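Local coordinates for protein tRNA (guanine(9)-N1)-methyltransferase (Schizosaccharomyces pombe, PDB 4JWH) that transfers a methyl group from S-adenosyl-L-methionine to N1 of guanosine 9 in cytoplasmic tRNA, leaving S-adenosyl-L-homocysteine, at residues Asp109-Leu115 and Leu223-Lys227; Ile121-Cys125 and Arg152-Gln157; Ser196-Ile200 and Thr235-Pro239; Ile210-Ile214 and Val254-Phe258; Glu259-Leu263 and Ala273-Val277. All blocks are in the same frame, centred on the assembly; numbering follows the deposited sequence.

Interaction 1: residues Asp109-Leu115 and Leu223-Lys227. With SAH (S-adenosyl-L-homocysteine), chain C.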
# COMPACT_ATOMS: atom_id res chain seq x y z
N ASP A 109 -1.62 -1.48 6.19
CA ASP A 109 -1.63 -2.16 7.47
C ASP A 109 -0.83 -1.30 8.45
O ASP A 109 0.40 -1.32 8.44
CB ASP A 109 -1.01 -3.56 7.36
CG ASP A 109 -0.83 -4.26 8.71
OD1 ASP A 109 -1.46 -3.86 9.73
OD2 ASP A 109 -0.09 -5.25 8.75
N CYS A 110 -1.55 -0.55 9.28
CA CYS A 110 -0.90 0.40 10.16
C CYS A 110 -0.70 -0.14 11.57
O CYS A 110 -0.83 0.60 12.52
CB CYS A 110 -1.67 1.73 10.20
SG CYS A 110 -1.84 2.58 8.61
N ALA A 111 -0.35 -1.41 11.69
CA ALA A 111 -0.15 -2.05 12.98
C ALA A 111 1.22 -1.90 13.62
O ALA A 111 1.48 -2.52 14.66
CB ALA A 111 -0.50 -3.57 12.88
N PHE A 112 2.11 -1.09 13.03
CA PHE A 112 3.54 -1.12 13.45
C PHE A 112 4.05 0.18 14.11
O PHE A 112 5.26 0.42 14.17
CB PHE A 112 4.45 -1.49 12.27
CG PHE A 112 3.93 -2.62 11.44
CD1 PHE A 112 4.05 -3.94 11.89
CD2 PHE A 112 3.30 -2.37 10.23
CE1 PHE A 112 3.54 -5.00 11.14
CE2 PHE A 112 2.80 -3.41 9.47
CZ PHE A 112 2.91 -4.73 9.92
N ASP A 113 3.12 1.01 14.57
CA ASP A 113 3.42 2.28 15.27
C ASP A 113 4.58 2.11 16.28
O ASP A 113 5.52 2.90 16.30
CB ASP A 113 2.15 2.75 16.01
CG ASP A 113 2.00 4.27 16.05
OD1 ASP A 113 2.38 4.84 17.10
OD2 ASP A 113 1.48 4.87 15.07
N ASP A 114 4.52 1.06 17.10
CA ASP A 114 5.55 0.84 18.13
C ASP A 114 6.96 0.51 17.59
O ASP A 114 7.94 0.56 18.35
CB ASP A 114 5.11 -0.26 19.10
CG ASP A 114 3.89 0.12 19.91
OD1 ASP A 114 3.76 1.31 20.30
OD2 ASP A 114 3.07 -0.77 20.16
N LEU A 115 7.07 0.18 16.31
CA LEU A 115 8.39 -0.15 15.75
C LEU A 115 9.13 1.04 15.16
O LEU A 115 10.30 0.93 14.77
CB LEU A 115 8.29 -1.28 14.70
CG LEU A 115 7.60 -2.56 15.16
CD1 LEU A 115 7.61 -3.63 14.07
CD2 LEU A 115 8.24 -3.09 16.47
N LEU A 223 9.53 -9.06 8.44
CA LEU A 223 8.46 -8.65 9.36
C LEU A 223 7.09 -8.97 8.75
O LEU A 223 6.26 -9.73 9.33
CB LEU A 223 8.59 -7.16 9.68
CG LEU A 223 7.49 -6.47 10.52
CD1 LEU A 223 7.69 -6.72 12.00
CD2 LEU A 223 7.49 -4.99 10.22
N CYS A 224 6.83 -8.39 7.59
CA CYS A 224 5.48 -8.55 7.00
C CYS A 224 5.26 -9.97 6.52
O CYS A 224 4.18 -10.54 6.70
CB CYS A 224 5.22 -7.48 5.92
SG CYS A 224 5.16 -5.84 6.71
N GLN A 225 6.32 -10.56 5.96
CA GLN A 225 6.23 -11.94 5.55
C GLN A 225 5.82 -12.80 6.75
O GLN A 225 4.98 -13.69 6.61
CB GLN A 225 7.55 -12.42 4.90
CG GLN A 225 7.56 -13.93 4.49
CD GLN A 225 6.61 -14.27 3.32
OE1 GLN A 225 6.34 -13.45 2.46
NE2 GLN A 225 6.11 -15.50 3.31
N ASN A 226 6.40 -12.54 7.92
CA ASN A 226 6.14 -13.39 9.10
C ASN A 226 4.73 -13.26 9.61
O ASN A 226 4.10 -14.21 10.03
CB ASN A 226 7.11 -13.04 10.24
CG ASN A 226 8.49 -13.67 10.03
OD1 ASN A 226 8.62 -14.65 9.33
ND2 ASN A 226 9.53 -13.05 10.60
N LYS A 227 4.26 -12.03 9.60
CA LYS A 227 2.96 -11.68 10.10
C LYS A 227 1.88 -12.39 9.27
O LYS A 227 1.00 -13.04 9.81
CB LYS A 227 2.78 -10.16 10.04
CG LYS A 227 1.36 -9.73 10.45
CD LYS A 227 1.22 -8.25 10.52
CE LYS A 227 -0.20 -7.92 10.97
NZ LYS A 227 -0.28 -6.46 11.20
N SAH C . 10.88 -4.75 6.59
CA SAH C . 9.57 -4.23 6.23
CB SAH C . 9.82 -2.96 5.38
CG SAH C . 8.88 -2.87 4.25
SD SAH C . 8.73 -1.52 3.15
C SAH C . 8.74 -5.41 5.73
O SAH C . 7.89 -5.38 4.89
OXT SAH C . 8.89 -6.48 6.25
C5' SAH C . 7.02 -1.16 3.29
C4' SAH C . 6.04 -2.02 2.52
O4' SAH C . 6.14 -1.87 1.14
C3' SAH C . 6.09 -3.54 2.77
O3' SAH C . 5.44 -3.92 3.94
C2' SAH C . 5.48 -4.12 1.54
O2' SAH C . 4.10 -4.15 1.72
C1' SAH C . 5.88 -3.10 0.51
N9 SAH C . 7.01 -3.53 -0.33
C8 SAH C . 8.17 -2.96 -0.42
N7 SAH C . 8.94 -3.53 -1.31
C5 SAH C . 8.25 -4.48 -1.84
C6 SAH C . 8.45 -5.51 -2.87
N6 SAH C . 9.59 -5.60 -3.50
N1 SAH C . 7.46 -6.33 -3.13
C2 SAH C . 6.30 -6.24 -2.49
N3 SAH C . 6.05 -5.36 -1.56
C4 SAH C . 6.96 -4.47 -1.19
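K227 reaches from helix 223-231 to the carboxylate of D109, at the end of strand 105-109, and forms a salt bridge: K227 NZ lies 2.7 Å from D109 OD2, on that oxygen's syn lone pair. A weak second bond, 3.2 Å from K227 NZ to D109 OD1, makes the grip lopsided. The lysine needs its full length for this; CG is anti to the backbone N (chi1 175°) and every later torsion is also extended. D109 OD2 is shared with the hydroxyl of Y191, so two groups hold that oxygen, while OD1 takes a weak bond from the backbone N of A111. The lysine also passes F112 at a slant, its NZ 3.8 Å from CZ of the ring. In this SPOUT-type methyltransferase the loop after the strand is thus joined to a helix that holds the cofactor product. L223 works on both neighbours: its CD2 lies over one face of the F112 ring, 4.0 Å from CD1, and its CD1 meets L115 CD1 tip to tip at 3.7 Å. C224 comes to the same ring obliquely, SG 4.8 Å from the F112 centroid and 42° off the normal, a sulfur-aromatic contact. The backbone N of C224 points almost straight at the carboxylate of SAH, 3.1 Å from OXT with an angle of 171° at the hydrogen.

Interaction 2: residues Ile121-Cys125 and Arg152-Gln157; sequences INSLC and RLKTRQ
L153 packs into the neighbouring helix with both methyls, CD2 3.8 Å from L124 CD2 and CD1 3.8 Å from C125 CA. The two helices, 118-137 and 151-161, belong to successive beta-alpha-beta crossovers of the parallel sheet, and their short segments cross at -64°. Beside the leucines, I121 sets CG2 against R152 O at 3.7 Å and lays CG1 over one face of the R152 guanidinium. On the outer side of the contact the N122 amide stacks on the R156 guanidinium, the planes 20° apart. R156 NE sits 3.1 Å from N122 OD1, but the oxygen is above the guanidinium plane and the angle is too poor for a hydrogen bond. R156 folds over the asparagine through its bend at chi2 (66°).

Farther out, M116 O holds R152 NH2, and the D113 carboxylate takes the backbone N atoms of R152 and L153, which probably steadies the start of helix 151-161. C125 SG presses on Q157 CA at 3.5 Å, and one water joins C125 O (2.8 Å) to Q157 NE2 (2.9 Å).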
# COMPACT_ATOMS: atom_id res chain seq x y z
N ILE A 121 7.67 7.83 11.67
CA ILE A 121 6.23 8.15 11.70
C ILE A 121 5.89 9.34 10.84
O ILE A 121 4.93 9.31 10.06
CB ILE A 121 5.72 8.41 13.13
CG1 ILE A 121 5.74 7.11 13.96
CG2 ILE A 121 4.28 9.01 13.11
CD1 ILE A 121 4.51 6.20 13.68
N ASN A 122 6.67 10.41 10.99
CA ASN A 122 6.50 11.60 10.15
C ASN A 122 6.57 11.26 8.66
O ASN A 122 5.69 11.65 7.88
CB ASN A 122 7.52 12.69 10.51
CG ASN A 122 7.35 13.22 11.94
OD1 ASN A 122 6.50 12.75 12.70
ND2 ASN A 122 8.18 14.18 12.30
N SER A 123 7.60 10.51 8.28
CA SER A 123 7.72 10.04 6.90
C SER A 123 6.52 9.18 6.44
O SER A 123 5.97 9.40 5.36
CB SER A 123 9.05 9.31 6.68
OG SER A 123 8.96 8.50 5.53
N LEU A 124 6.11 8.21 7.26
CA LEU A 124 4.95 7.36 6.96
C LEU A 124 3.70 8.21 6.72
O LEU A 124 2.94 8.02 5.79
CB LEU A 124 4.73 6.35 8.10
CG LEU A 124 3.53 5.42 7.89
CD1 LEU A 124 3.74 4.54 6.61
CD2 LEU A 124 3.34 4.57 9.12
N CYS A 125 3.52 9.22 7.54
CA CYS A 125 2.35 10.05 7.40
C CYS A 125 2.30 10.77 6.02
O CYS A 125 1.26 10.84 5.36
CB CYS A 125 2.33 11.02 8.55
SG CYS A 125 0.98 12.14 8.42
N ARG A 152 0.37 7.29 17.18
CA ARG A 152 1.18 8.43 16.81
C ARG A 152 1.04 8.78 15.35
O ARG A 152 1.19 9.95 14.96
CB ARG A 152 2.64 8.17 17.17
CG ARG A 152 2.96 8.34 18.66
CD ARG A 152 4.45 8.09 18.86
NE ARG A 152 4.80 6.75 18.41
CZ ARG A 152 5.94 6.41 17.82
NH1 ARG A 152 6.89 7.30 17.56
NH2 ARG A 152 6.12 5.16 17.47
N LEU A 153 0.74 7.78 14.52
CA LEU A 153 0.42 8.05 13.11
C LEU A 153 -0.84 8.91 12.99
O LEU A 153 -0.82 9.93 12.31
CB LEU A 153 0.30 6.73 12.30
CG LEU A 153 0.02 6.85 10.80
CD1 LEU A 153 1.16 7.61 10.05
CD2 LEU A 153 -0.23 5.45 10.15
N LYS A 154 -1.92 8.51 13.64
CA LYS A 154 -3.18 9.26 13.57
C LYS A 154 -3.02 10.69 14.15
O LYS A 154 -3.53 11.65 13.60
CB LYS A 154 -4.30 8.51 14.30
CG LYS A 154 -5.68 9.18 14.24
CD LYS A 154 -6.71 8.41 15.07
CE LYS A 154 -8.10 8.98 14.92
NZ LYS A 154 -8.06 10.46 15.26
N THR A 155 -2.35 10.81 15.28
CA THR A 155 -2.06 12.15 15.85
C THR A 155 -1.28 13.02 14.84
O THR A 155 -1.74 14.09 14.44
CB THR A 155 -1.28 11.99 17.13
OG1 THR A 155 -2.05 11.16 18.02
CG2 THR A 155 -0.95 13.36 17.81
N ARG A 156 -0.14 12.50 14.39
CA ARG A 156 0.73 13.17 13.42
C ARG A 156 -0.05 13.62 12.20
O ARG A 156 0.03 14.79 11.78
CB ARG A 156 1.87 12.24 13.00
CG ARG A 156 2.82 12.83 11.94
CD ARG A 156 3.59 14.01 12.50
NE ARG A 156 4.43 14.63 11.48
CZ ARG A 156 4.96 15.84 11.57
NH1 ARG A 156 4.73 16.60 12.64
NH2 ARG A 156 5.73 16.30 10.59
N GLN A 157 -0.83 12.71 11.63
CA GLN A 157 -1.67 13.01 10.48
C GLN A 157 -2.56 14.23 10.71
O GLN A 157 -2.61 15.12 9.87
CB GLN A 157 -2.55 11.82 10.08
CG GLN A 157 -3.36 12.08 8.84
CD GLN A 157 -4.25 10.92 8.49
OE1 GLN A 157 -5.19 10.60 9.22
NE2 GLN A 157 -3.95 10.26 7.36
O HOH W 1 -1.41 10.96 6.09

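Interaction 3: residues Ser196-Ile200 and Thr235-Pro239; sequences SDNTI and TAKLP. With SAH (S-adenosyl-L-homocysteine), chain C.
Two groups grip S196 OG: it donates to T235 OG1 at 2.8 Å and accepts the backbone N of N198 at 3.1 Å, which makes an ST turn. T235 OG1 is hydrogen-bonded in turn to Q225 OE1. An alanine at S196 would remove the hydroxyl, and T235 OG1 and the N198 N-H would probably lose their shared partner, letting the turn drift from the strand. N198 adds its amide, ND2 bonding T235 O at 3.1 Å with the oxygen in the amide plane. Beyond it T199 and K237 form a single backbone bridge: K237 N binds N198 O at 2.8 Å, and I200 N binds K237 O at 2.9 Å. The loop thus lies along edge strand 234-236 and its continuation, while I200 CB covers A236 CB. Held this way, L238 N donates to N1 of the SAH adenine (3.0 Å, 173°); an N-H aimed at N1 calls for an unprotonated ring nitrogen, consistent with selection of adenine.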
# COMPACT_ATOMS: atom_id res chain seq x y z
N SER A 196 8.70 -12.42 0.07
CA SER A 196 7.91 -13.55 -0.39
C SER A 196 8.69 -14.39 -1.41
O SER A 196 9.50 -13.86 -2.16
CB SER A 196 6.62 -13.08 -1.03
OG SER A 196 5.73 -14.15 -1.29
N ASP A 197 8.43 -15.70 -1.38
CA ASP A 197 8.88 -16.64 -2.42
C ASP A 197 8.03 -16.51 -3.69
O ASP A 197 8.44 -16.97 -4.75
CB ASP A 197 8.72 -18.09 -1.93
CG ASP A 197 9.63 -18.42 -0.77
OD1 ASP A 197 10.52 -17.61 -0.43
OD2 ASP A 197 9.46 -19.53 -0.20
N ASN A 198 6.83 -15.94 -3.55
CA ASN A 198 5.88 -15.79 -4.64
C ASN A 198 5.97 -14.42 -5.30
O ASN A 198 6.35 -13.43 -4.65
CB ASN A 198 4.46 -16.01 -4.14
CG ASN A 198 4.34 -17.25 -3.27
OD1 ASN A 198 4.88 -18.31 -3.61
ND2 ASN A 198 3.63 -17.12 -2.15
N THR A 199 5.61 -14.35 -6.59
CA THR A 199 5.70 -13.09 -7.34
C THR A 199 4.32 -12.70 -7.89
O THR A 199 3.66 -13.51 -8.51
CB THR A 199 6.74 -13.19 -8.48
OG1 THR A 199 8.03 -13.44 -7.91
CG2 THR A 199 6.83 -11.91 -9.26
N ILE A 200 3.90 -11.46 -7.64
CA ILE A 200 2.64 -10.98 -8.22
C ILE A 200 2.85 -10.63 -9.69
O ILE A 200 3.88 -10.03 -10.06
CB ILE A 200 1.99 -9.84 -7.41
CG1 ILE A 200 0.51 -9.74 -7.76
CG2 ILE A 200 2.70 -8.51 -7.59
CD1 ILE A 200 -0.32 -9.31 -6.63
N THR A 235 1.29 -14.24 0.38
CA THR A 235 2.18 -13.11 0.21
C THR A 235 2.73 -13.17 -1.21
O THR A 235 2.67 -14.22 -1.85
CB THR A 235 3.35 -13.16 1.21
OG1 THR A 235 4.15 -14.32 0.96
CG2 THR A 235 2.84 -13.22 2.67
N ALA A 236 3.26 -12.06 -1.68
CA ALA A 236 3.77 -11.93 -3.05
C ALA A 236 4.66 -10.71 -3.10
O ALA A 236 4.33 -9.65 -2.50
CB ALA A 236 2.62 -11.75 -4.03
N LYS A 237 5.80 -10.84 -3.79
CA LYS A 237 6.65 -9.69 -4.07
C LYS A 237 6.39 -9.14 -5.46
O LYS A 237 5.96 -9.87 -6.35
CB LYS A 237 8.12 -10.05 -3.93
CG LYS A 237 8.60 -11.02 -5.00
CD LYS A 237 9.98 -11.47 -4.66
CE LYS A 237 10.31 -12.81 -5.36
NZ LYS A 237 11.75 -12.66 -5.71
N LEU A 238 6.69 -7.86 -5.65
CA LEU A 238 6.57 -7.21 -6.93
C LEU A 238 7.55 -7.85 -7.93
O LEU A 238 8.65 -8.28 -7.53
CB LEU A 238 6.87 -5.71 -6.80
CG LEU A 238 5.80 -4.85 -6.11
CD1 LEU A 238 6.27 -3.43 -5.97
CD2 LEU A 238 4.50 -4.90 -6.89
N PRO A 239 7.15 -7.93 -9.22
CA PRO A 239 8.03 -8.57 -10.22
C PRO A 239 9.17 -7.63 -10.64
O PRO A 239 9.36 -7.34 -11.83
CB PRO A 239 7.08 -8.89 -11.37
CG PRO A 239 5.99 -7.85 -11.27
CD PRO A 239 5.88 -7.47 -9.81
N SAH C . 10.88 -4.75 6.59
CA SAH C . 9.57 -4.23 6.23
CB SAH C . 9.82 -2.96 5.38
CG SAH C . 8.88 -2.87 4.25
SD SAH C . 8.73 -1.52 3.15
C SAH C . 8.74 -5.41 5.73
O SAH C . 7.89 -5.38 4.89
OXT SAH C . 8.89 -6.48 6.25
C5' SAH C . 7.02 -1.16 3.29
C4' SAH C . 6.04 -2.02 2.52
O4' SAH C . 6.14 -1.87 1.14
C3' SAH C . 6.09 -3.54 2.77
O3' SAH C . 5.44 -3.92 3.94
C2' SAH C . 5.48 -4.12 1.54
O2' SAH C . 4.10 -4.15 1.72
C1' SAH C . 5.88 -3.10 0.51
N9 SAH C . 7.01 -3.53 -0.33
C8 SAH C . 8.17 -2.96 -0.42
N7 SAH C . 8.94 -3.53 -1.31
C5 SAH C . 8.25 -4.48 -1.84
C6 SAH C . 8.45 -5.51 -2.87
N6 SAH C . 9.59 -5.60 -3.50
N1 SAH C . 7.46 -6.33 -3.13
C2 SAH C . 6.30 -6.24 -2.49
N3 SAH C . 6.05 -5.36 -1.56
C4 SAH C . 6.96 -4.47 -1.19

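Interaction 4: residues Ile210-Ile214 and Val254-Phe258. With SAH (S-adenosyl-L-homocysteine), chain C.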
# COMPACT_ATOMS: atom_id res chain seq x y z
N ILE A 210 -2.46 -5.96 0.53
CA ILE A 210 -2.02 -5.27 1.74
C ILE A 210 -0.61 -4.74 1.57
O ILE A 210 0.27 -5.46 1.12
CB ILE A 210 -2.06 -6.19 2.98
CG1 ILE A 210 -3.45 -6.83 3.14
CG2 ILE A 210 -1.71 -5.41 4.27
CD1 ILE A 210 -3.40 -8.14 3.94
N ILE A 211 -0.40 -3.48 1.94
CA ILE A 211 0.94 -2.87 2.07
C ILE A 211 1.24 -2.65 3.55
O ILE A 211 0.40 -2.09 4.28
CB ILE A 211 1.03 -1.53 1.30
CG1 ILE A 211 0.56 -1.71 -0.16
CG2 ILE A 211 2.45 -0.94 1.40
CD1 ILE A 211 0.34 -0.42 -0.94
N GLY A 212 2.41 -3.11 4.01
CA GLY A 212 2.87 -2.76 5.37
C GLY A 212 3.11 -1.27 5.57
O GLY A 212 3.94 -0.67 4.88
N ALA A 213 2.39 -0.65 6.50
CA ALA A 213 2.58 0.79 6.70
C ALA A 213 3.69 0.97 7.72
O ALA A 213 3.45 1.11 8.92
CB ALA A 213 1.28 1.49 7.15
N ILE A 214 4.92 0.95 7.21
CA ILE A 214 6.10 1.09 8.06
C ILE A 214 7.30 1.66 7.28
O ILE A 214 7.54 1.31 6.12
CB ILE A 214 6.48 -0.28 8.74
CG1 ILE A 214 7.62 -0.08 9.77
CG2 ILE A 214 6.78 -1.37 7.70
CD1 ILE A 214 7.96 -1.29 10.60
N VAL A 254 6.20 2.69 1.10
CA VAL A 254 4.75 2.48 1.06
C VAL A 254 4.13 3.15 -0.18
O VAL A 254 3.43 2.51 -0.96
CB VAL A 254 4.07 3.00 2.34
CG1 VAL A 254 2.54 2.93 2.21
CG2 VAL A 254 4.58 2.23 3.59
N ASN A 255 4.44 4.43 -0.39
CA ASN A 255 3.82 5.15 -1.51
C ASN A 255 4.35 4.69 -2.86
O ASN A 255 3.63 4.72 -3.83
CB ASN A 255 3.95 6.68 -1.41
CG ASN A 255 5.39 7.14 -1.54
OD1 ASN A 255 6.16 6.97 -0.62
ND2 ASN A 255 5.77 7.64 -2.72
N GLN A 256 5.61 4.29 -2.93
CA GLN A 256 6.14 3.78 -4.21
C GLN A 256 5.39 2.51 -4.64
O GLN A 256 5.04 2.32 -5.81
CB GLN A 256 7.65 3.52 -4.14
CG GLN A 256 8.49 4.80 -4.24
CD GLN A 256 9.97 4.55 -4.03
OE1 GLN A 256 10.35 3.68 -3.24
NE2 GLN A 256 10.82 5.30 -4.75
N VAL A 257 5.14 1.64 -3.68
CA VAL A 257 4.46 0.37 -3.97
C VAL A 257 3.03 0.69 -4.38
O VAL A 257 2.55 0.21 -5.38
CB VAL A 257 4.47 -0.53 -2.71
CG1 VAL A 257 3.51 -1.72 -2.88
CG2 VAL A 257 5.90 -1.03 -2.47
N PHE A 258 2.37 1.54 -3.61
CA PHE A 258 1.00 1.95 -3.97
C PHE A 258 0.93 2.51 -5.39
O PHE A 258 0.07 2.11 -6.20
CB PHE A 258 0.39 2.97 -3.00
CG PHE A 258 -1.01 3.33 -3.37
CD1 PHE A 258 -2.07 2.58 -2.90
CD2 PHE A 258 -1.27 4.36 -4.27
CE1 PHE A 258 -3.40 2.87 -3.29
CE2 PHE A 258 -2.57 4.65 -4.68
CZ PHE A 258 -3.64 3.89 -4.18
N SAH C . 10.88 -4.75 6.59
CA SAH C . 9.57 -4.23 6.23
CB SAH C . 9.82 -2.96 5.38
CG SAH C . 8.88 -2.87 4.25
SD SAH C . 8.73 -1.52 3.15
C SAH C . 8.74 -5.41 5.73
O SAH C . 7.89 -5.38 4.89
OXT SAH C . 8.89 -6.48 6.25
C5' SAH C . 7.02 -1.16 3.29
C4' SAH C . 6.04 -2.02 2.52
O4' SAH C . 6.14 -1.87 1.14
C3' SAH C . 6.09 -3.54 2.77
O3' SAH C . 5.44 -3.92 3.94
C2' SAH C . 5.48 -4.12 1.54
O2' SAH C . 4.10 -4.15 1.72
C1' SAH C . 5.88 -3.10 0.51
N9 SAH C . 7.01 -3.53 -0.33
C8 SAH C . 8.17 -2.96 -0.42
N7 SAH C . 8.94 -3.53 -1.31
C5 SAH C . 8.25 -4.48 -1.84
C6 SAH C . 8.45 -5.51 -2.87
N6 SAH C . 9.59 -5.60 -3.50
N1 SAH C . 7.46 -6.33 -3.13
C2 SAH C . 6.30 -6.24 -2.49
N3 SAH C . 6.05 -5.36 -1.56
C4 SAH C . 6.96 -4.47 -1.19
O HOH W 2 7.93 3.06 3.64
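I211 fills the tight part of this contact, its CD1 meeting V257 CG1 at 3.9 Å and F258 CB at 4.0 Å. With CG1 anti to the carbonyl carbon (chi1 -53°) and CD1 extended beyond it, the isoleucine pushes its end into the helix and arrives at the edge of the F258 ring, near its plane. Its other branch, CG2, touches V254 CG1 and also lies by the SAH ribose. Cut back to an alanine, I211 would lose both branches beyond CB, which is likely to open a gap beneath V257 and F258 and strip one side of the ribose of its apolar wall. Closer still, V254 CG2 sits 3.2 Å from G212 O. Strand 208-212 is a central strand of the parallel sheet, and the first turn of helix 254-267 runs back across it at 158°, together forming part of the SPOUT cofactor pocket. G212 N donates to SAH O2' at 3.0 Å, and the absence of a side chain on G212 leaves room for O3'; V257 CG2 covers the adenine at N9, 3.5 Å away. Past G212 the packing is looser. A213 centres an inverse gamma turn, closed by a weak bond from I214 N to G212 O, and CB of I214 points away from the helix. Here a water mediates, 3.1 Å from both I214 O, to which it donates, and V254 N, from which it accepts; Q127 OE1 is a weak second partner of that N-H.

Interaction 5: residues Glu259-Leu263 and Ala273-Val277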
# COMPACT_ATOMS: atom_id res chain seq x y z
N GLU A 259 1.81 3.47 -5.68
CA GLU A 259 1.86 4.11 -6.99
C GLU A 259 2.10 3.09 -8.11
O GLU A 259 1.50 3.17 -9.21
CB GLU A 259 2.95 5.19 -6.99
CG GLU A 259 2.64 6.42 -6.13
CD GLU A 259 3.91 7.23 -5.83
OE1 GLU A 259 3.85 8.15 -5.01
OE2 GLU A 259 4.99 6.90 -6.39
N ILE A 260 2.98 2.12 -7.85
CA ILE A 260 3.24 1.09 -8.85
C ILE A 260 1.98 0.24 -9.12
O ILE A 260 1.63 -0.02 -10.27
CB ILE A 260 4.45 0.22 -8.46
CG1 ILE A 260 5.77 1.00 -8.68
CG2 ILE A 260 4.43 -1.18 -9.16
CD1 ILE A 260 6.87 0.38 -7.80
N LEU A 261 1.29 -0.19 -8.05
CA LEU A 261 0.05 -0.97 -8.20
C LEU A 261 -0.97 -0.20 -9.02
O LEU A 261 -1.55 -0.74 -9.94
CB LEU A 261 -0.55 -1.32 -6.84
CG LEU A 261 0.37 -2.11 -5.90
CD1 LEU A 261 -0.35 -2.28 -4.54
CD2 LEU A 261 0.69 -3.48 -6.52
N SER A 262 -1.15 1.07 -8.69
CA SER A 262 -2.14 1.92 -9.31
C SER A 262 -1.82 2.11 -10.80
O SER A 262 -2.72 2.05 -11.66
CB SER A 262 -2.17 3.26 -8.56
OG SER A 262 -3.16 4.13 -9.07
N LEU A 263 -0.54 2.27 -11.11
CA LEU A 263 -0.13 2.40 -12.50
C LEU A 263 -0.27 1.10 -13.29
O LEU A 263 -0.53 1.11 -14.50
CB LEU A 263 1.28 2.99 -12.60
CG LEU A 263 1.31 4.50 -12.28
CD1 LEU A 263 2.75 5.07 -12.25
CD2 LEU A 263 0.46 5.31 -13.21
N ALA A 273 5.19 0.90 -15.26
CA ALA A 273 4.90 1.36 -13.91
C ALA A 273 6.23 1.59 -13.17
O ALA A 273 6.43 2.66 -12.55
CB ALA A 273 4.05 0.32 -13.19
N PHE A 274 7.14 0.62 -13.26
CA PHE A 274 8.47 0.79 -12.69
C PHE A 274 9.20 2.01 -13.32
O PHE A 274 9.78 2.81 -12.61
CB PHE A 274 9.34 -0.47 -12.89
CG PHE A 274 8.79 -1.70 -12.24
CD1 PHE A 274 8.16 -1.65 -11.02
CD2 PHE A 274 8.96 -2.95 -12.85
CE1 PHE A 274 7.68 -2.80 -10.41
CE2 PHE A 274 8.49 -4.11 -12.25
CZ PHE A 274 7.84 -4.03 -11.02
N MET A 275 9.14 2.14 -14.64
CA MET A 275 9.83 3.23 -15.35
C MET A 275 9.35 4.60 -14.88
O MET A 275 10.13 5.56 -14.78
CB MET A 275 9.73 3.06 -16.86
CG MET A 275 10.56 1.86 -17.36
SD MET A 275 10.47 1.60 -19.14
CE MET A 275 11.76 2.73 -19.69
N GLU A 276 8.08 4.67 -14.52
CA GLU A 276 7.49 5.91 -14.06
C GLU A 276 7.82 6.19 -12.59
O GLU A 276 8.08 7.32 -12.21
CB GLU A 276 5.97 5.87 -14.30
CG GLU A 276 5.32 7.23 -14.40
CD GLU A 276 5.84 8.05 -15.58
OE1 GLU A 276 5.81 7.55 -16.74
OE2 GLU A 276 6.26 9.21 -15.34
N VAL A 277 7.82 5.16 -11.75
CA VAL A 277 7.96 5.41 -10.32
C VAL A 277 9.41 5.32 -9.89
O VAL A 277 9.86 6.06 -9.03
CB VAL A 277 7.07 4.45 -9.51
CG1 VAL A 277 7.32 4.55 -8.04
CG2 VAL A 277 5.59 4.71 -9.85
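Segments 259-263 and 273-277 belong to consecutive helices and run back on each other at 136°, a splayed alpha-alpha hairpin whose short axes approach to 9.1 Å. They come nearest at L263 and A273, whose CA atoms are 5.3 Å apart. The small side chain of A273 probably allows this: its CB rests 3.9 Å from L263 CB and also touches the backbone O of I260. One turn on, V277 is wedged between three residues. Its CB meets I260 CG1 at 3.8 Å and its CG2 meets L263 CD1 at 3.7 Å, while CG1, anti to the backbone N (chi1 173°), is carried to E259. There it touches the carboxylate, OE2 lying 3.7 Å from V277 CG1, a contact of methyl and oxygen and no polar bond; E259 OE1 is hydrogen-bonded to N255 ND2 in the preceding turn. The L263 side chain crosses that of E276 at about a right angle, CD1 resting against CB. On the other flank I260 CG2 reaches F274 CE1 at 3.8 Å, coming to the ring at a slant. The contact across the hairpin is thus made of van der Waals touches without a hydrogen bond. I260 also leans on L252, the F274 ring meets that of Y243 with planes about 65° apart, R93 lies against L263 and E276, and L261, on the face turned from the hairpin, packs toward L238, just past strand 234-236, and toward I211 of strand 208-212.

From the N terminus, interaction 1 closes the long loop from 109 to 227, joining the end of strand 105-109 to helix 223-231. Interaction 2 nests within it, pairing helices 118-137 and 151-161; D113 links the two through R152 and L153. Interaction 3 opens inside that loop and ends beyond it, so it crosses interaction 1, fastening a loop to edge strand 234-236. Interaction 4 crosses both interactions 1 and 3, bringing strand 208-212 to helix 254-267, and L124 of interaction 2 packs on it. Interactions 1, 3 and 4 all touch SAH. Interaction 5 follows in series, folding helix 270-277 onto helix 254-267, with P239 against F274.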